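Local coordinates for protein 2,3-dihydroxybenzoate-AMP ligase (Mycobacterium smegmatis, PDB 5KEI) that belongs to the AMP-binding enzymes of the ANL clan, in which a large AMP-binding family region is followed by a smaller C-terminal domain, at residues Leu308-Cys313 and Gly343-Gly348; Tyr249-Pro254 and Ala274-Thr279. All coordinates share one frame; numbering follows the deposited sequence.

Contact 1: Leu308-Cys313 and Gly343-Gly348; sequences LWAQAC and GALTPG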
# COMPACT_ATOMS: atom_id res chain seq x y z
N LEU A 308 11.60 16.58 -12.22
CA LEU A 308 12.81 17.19 -11.68
C LEU A 308 14.08 16.59 -12.30
O LEU A 308 14.96 17.33 -12.71
CB LEU A 308 12.83 17.07 -10.15
CG LEU A 308 14.00 17.72 -9.41
CD1 LEU A 308 13.97 19.22 -9.55
CD2 LEU A 308 14.06 17.30 -7.93
N TRP A 309 14.17 15.25 -12.40
CA TRP A 309 15.33 14.60 -13.03
C TRP A 309 15.52 15.00 -14.47
O TRP A 309 16.64 15.15 -14.93
CB TRP A 309 15.22 13.08 -13.02
CG TRP A 309 15.45 12.39 -11.73
CD1 TRP A 309 15.38 12.93 -10.48
CD2 TRP A 309 15.76 11.00 -11.56
NE1 TRP A 309 15.64 11.97 -9.54
CE2 TRP A 309 15.88 10.77 -10.17
CE3 TRP A 309 15.96 9.94 -12.44
CZ2 TRP A 309 16.18 9.52 -9.65
CZ3 TRP A 309 16.27 8.70 -11.92
CH2 TRP A 309 16.38 8.50 -10.53
N ALA A 310 14.40 15.09 -15.19
CA ALA A 310 14.41 15.42 -16.62
C ALA A 310 15.00 16.81 -16.86
O ALA A 310 15.88 16.99 -17.71
CB ALA A 310 12.99 15.33 -17.18
N GLN A 311 14.54 17.80 -16.10
CA GLN A 311 15.06 19.15 -16.25
C GLN A 311 16.37 19.30 -15.49
O GLN A 311 16.79 20.41 -15.17
CB GLN A 311 14.02 20.18 -15.79
CG GLN A 311 13.69 20.12 -14.32
CD GLN A 311 12.48 20.97 -13.97
OE1 GLN A 311 11.58 21.17 -14.79
NE2 GLN A 311 12.46 21.48 -12.74
N ALA A 312 17.02 18.18 -15.20
CA ALA A 312 18.35 18.18 -14.60
C ALA A 312 19.36 17.80 -15.65
O ALA A 312 20.55 18.08 -15.52
CB ALA A 312 18.43 17.23 -13.42
N CYS A 313 18.86 17.17 -16.71
CA CYS A 313 19.68 16.79 -17.85
C CYS A 313 19.68 17.90 -18.91
O CYS A 313 18.62 18.32 -19.37
CB CYS A 313 19.18 15.47 -18.46
SG CYS A 313 19.70 13.99 -17.58
N GLY A 343 11.90 12.53 -23.54
CA GLY A 343 12.72 13.24 -24.49
C GLY A 343 14.04 13.60 -23.82
O GLY A 343 15.05 13.79 -24.48
N ALA A 344 14.01 13.66 -22.50
CA ALA A 344 15.16 14.12 -21.73
C ALA A 344 15.79 13.01 -20.88
O ALA A 344 16.95 13.13 -20.49
CB ALA A 344 14.74 15.28 -20.85
N LEU A 345 15.04 11.95 -20.59
CA LEU A 345 15.55 10.88 -19.71
C LEU A 345 15.71 9.53 -20.39
O LEU A 345 16.80 8.95 -20.37
CB LEU A 345 14.63 10.70 -18.49
CG LEU A 345 14.65 11.76 -17.39
CD1 LEU A 345 13.76 11.30 -16.24
CD2 LEU A 345 16.07 12.01 -16.92
N THR A 346 14.63 9.02 -20.96
CA THR A 346 14.60 7.71 -21.59
C THR A 346 13.23 7.50 -22.26
O THR A 346 12.19 7.82 -21.67
CB THR A 346 14.86 6.53 -20.58
OG1 THR A 346 14.66 5.28 -21.25
CG2 THR A 346 13.91 6.60 -19.37
N PRO A 347 13.23 6.97 -23.50
CA PRO A 347 11.96 6.66 -24.16
C PRO A 347 11.25 5.53 -23.43
O PRO A 347 10.04 5.33 -23.61
CB PRO A 347 12.38 6.24 -25.57
CG PRO A 347 13.77 5.77 -25.42
CD PRO A 347 14.39 6.59 -24.33
N GLY A 348 12.01 4.81 -22.60
CA GLY A 348 11.54 3.63 -21.89
C GLY A 348 10.69 3.95 -20.67
O GLY A 348 10.83 3.32 -19.63
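Leu345 packs against Trp309 and Ala310 in an apolar helix-end contact, where the C-terminal ends of helices 303-310 and 335-344 come together on one flank of the large mixed sheet. The leucine side chain lies against the last turn of helix 303-310. Its CG lies 3.7 Å from CA of Ala310, its CD1 branch reaches CB of Trp309 at 4.0 Å, and CD2 sits over the backbone, 3.8 Å from O of Trp309. With CG anti to its own carbonyl carbon (chi1 -73°), both methyl branches are directed at the Trp309-Ala310 backbone. Beside it the two alanine methyls meet, CB of Ala310 standing 4.1 Å from CB of Ala344. At the outer edge, CB of Cys313 approaches O of Ala344 at 3.8 Å, while its SG rests loosely against CD2 of Leu345. The turn carrying Cys313 is tied back to its helix by a bond from N of Cys313 to O of Ala310, at 3.1 Å. Beyond the contact, the Trp309 indole runs inward to Thr299 and Leu301 of strand 298-301 and to Ala287 of helix 284-294, its NE1 bonded to O of Pro282, while Leu345 also rests on Leu326 of strand 325-328.

Contact 2: Tyr249-Pro254 and Ala274-Thr279; sequences YLVALP and ATTVFT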
# COMPACT_ATOMS: atom_id res chain seq x y z
N TYR A 249 18.05 -2.66 -10.62
CA TYR A 249 16.93 -1.80 -10.23
C TYR A 249 17.29 -0.87 -9.07
O TYR A 249 17.85 -1.29 -8.07
CB TYR A 249 15.71 -2.66 -9.87
CG TYR A 249 14.52 -1.91 -9.33
CD1 TYR A 249 13.64 -1.25 -10.19
CD2 TYR A 249 14.26 -1.86 -7.96
CE1 TYR A 249 12.53 -0.55 -9.68
CE2 TYR A 249 13.17 -1.16 -7.44
CZ TYR A 249 12.31 -0.51 -8.31
OH TYR A 249 11.23 0.17 -7.82
N LEU A 250 16.99 0.41 -9.23
CA LEU A 250 17.33 1.40 -8.21
C LEU A 250 16.10 1.74 -7.39
O LEU A 250 15.10 2.22 -7.93
CB LEU A 250 17.92 2.65 -8.84
CG LEU A 250 18.15 3.86 -7.93
CD1 LEU A 250 19.42 3.69 -7.10
CD2 LEU A 250 18.20 5.14 -8.75
N VAL A 251 16.17 1.45 -6.10
CA VAL A 251 15.09 1.76 -5.17
C VAL A 251 15.22 3.20 -4.73
O VAL A 251 16.02 3.53 -3.86
CB VAL A 251 15.12 0.82 -3.94
CG1 VAL A 251 14.03 1.19 -2.94
CG2 VAL A 251 14.98 -0.63 -4.41
N ALA A 252 14.45 4.07 -5.36
CA ALA A 252 14.54 5.50 -5.09
C ALA A 252 13.41 5.97 -4.17
O ALA A 252 13.57 6.92 -3.40
CB ALA A 252 14.52 6.28 -6.41
N LEU A 253 12.26 5.30 -4.27
CA LEU A 253 11.14 5.54 -3.37
C LEU A 253 11.34 4.78 -2.05
O LEU A 253 12.21 3.92 -1.97
CB LEU A 253 9.85 5.12 -4.07
CG LEU A 253 9.59 5.92 -5.34
CD1 LEU A 253 8.63 5.18 -6.28
CD2 LEU A 253 9.07 7.32 -4.97
N PRO A 254 10.56 5.11 -1.00
CA PRO A 254 10.71 4.37 0.27
C PRO A 254 10.47 2.87 0.10
O PRO A 254 9.39 2.46 -0.31
CB PRO A 254 9.65 5.00 1.18
CG PRO A 254 8.76 5.76 0.28
CD PRO A 254 9.59 6.20 -0.87
N ALA A 274 18.13 -10.47 -10.54
CA ALA A 274 18.67 -9.15 -10.85
C ALA A 274 19.25 -8.46 -9.61
O ALA A 274 19.01 -8.88 -8.48
CB ALA A 274 17.60 -8.27 -11.47
N THR A 275 20.02 -7.40 -9.83
CA THR A 275 20.60 -6.64 -8.72
C THR A 275 19.66 -5.50 -8.31
O THR A 275 19.05 -4.83 -9.15
CB THR A 275 21.98 -6.05 -9.10
OG1 THR A 275 22.83 -7.10 -9.60
CG2 THR A 275 22.64 -5.36 -7.91
N THR A 276 19.55 -5.27 -7.00
CA THR A 276 18.79 -4.13 -6.49
C THR A 276 19.71 -3.18 -5.74
O THR A 276 20.51 -3.60 -4.90
CB THR A 276 17.64 -4.60 -5.57
OG1 THR A 276 16.64 -5.26 -6.36
CG2 THR A 276 17.02 -3.42 -4.84
N VAL A 277 19.61 -1.89 -6.06
CA VAL A 277 20.41 -0.84 -5.43
C VAL A 277 19.55 0.12 -4.61
O VAL A 277 18.68 0.76 -5.16
CB VAL A 277 21.16 0.00 -6.47
CG1 VAL A 277 21.89 1.12 -5.78
CG2 VAL A 277 22.11 -0.87 -7.31
N PHE A 278 19.81 0.22 -3.30
CA PHE A 278 19.10 1.15 -2.43
C PHE A 278 19.80 2.52 -2.40
O PHE A 278 21.03 2.59 -2.42
CB PHE A 278 19.01 0.60 -0.99
CG PHE A 278 18.19 -0.65 -0.87
CD1 PHE A 278 18.72 -1.87 -1.20
CD2 PHE A 278 16.89 -0.59 -0.41
CE1 PHE A 278 17.96 -3.01 -1.10
CE2 PHE A 278 16.13 -1.74 -0.30
CZ PHE A 278 16.66 -2.95 -0.64
N THR A 279 19.02 3.60 -2.35
CA THR A 279 19.60 4.93 -2.18
C THR A 279 18.78 5.77 -1.22
O THR A 279 17.56 5.67 -1.15
CB THR A 279 19.73 5.73 -3.53
OG1 THR A 279 20.25 7.04 -3.25
CG2 THR A 279 18.38 5.86 -4.27
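Tyr249 to Val251 and Thr275 to Phe278 pair as neighbouring parallel strands, their short axes 27° apart. N of Tyr249 bonds to O of Thr275 at 2.8 Å, and O of Tyr249 takes the N-H of Val277 at 2.7 Å in an almost straight bond (175°). N of Val251 then reaches O of Val277 at 2.8 Å. The ladder frays just past the strand end, where N of Thr279 makes a weak bond of 3.4 Å to O of Val251, a carbonyl that also has a weak bond from Asn104.

Val251 can be followed outward. Its CB lies beside O of Val277 and stands 4.2 Å from CD2 of Phe278. CG2, set anti to the carbonyl carbon, lies over one face of the Phe278 ring and meets CG2 of Thr276 at 3.5 Å, the two side chains crossing obliquely. On this same face of the sheet Tyr249 has OG1 of Thr276 near the plane of its ring, at the edge. Across the sheet, CD1 of Leu250 touches CG1 of Val277 at 3.8 Å and CG2 of Thr279 at 3.7 Å; CG anti to the backbone N (chi1 172°) directs the branch this way. The hydroxyl of Thr279 is turned elsewhere, taking the N-H of Asp281.

The helices 258-262 and 265-271 between the strands make this a beta-alpha-beta crossover, and strand 62-65 flanks 275-278 on its other side. Full-strength backbone bonds thus pair the buried polar groups through the middle of the ladder, with mainly apolar branches meeting on both faces; where the strands end, ND2 of Asn104 also binds O of Leu253 and O of Thr279, bridging the two segments.

Both contacts belong to the same nine-stranded mixed sheet and its flanking helices, within the AMP-binding region of the enzyme, with centres about 18 Å apart. Along the chain they come in series: both strands of contact 2 precede both segments of contact 1 in the sequence. Strand 298-301 is common to both: it pairs with 248-251 and is packed against by the Trp309 side chain; Leu250 O also bonds to Thr299 OG1. The two contacts touch where CH2 of Trp309 packs on CD2 of Leu250 at 4.2 Å, so the indole joins the helix-end packing of contact 1 to the strand pair of contact 2.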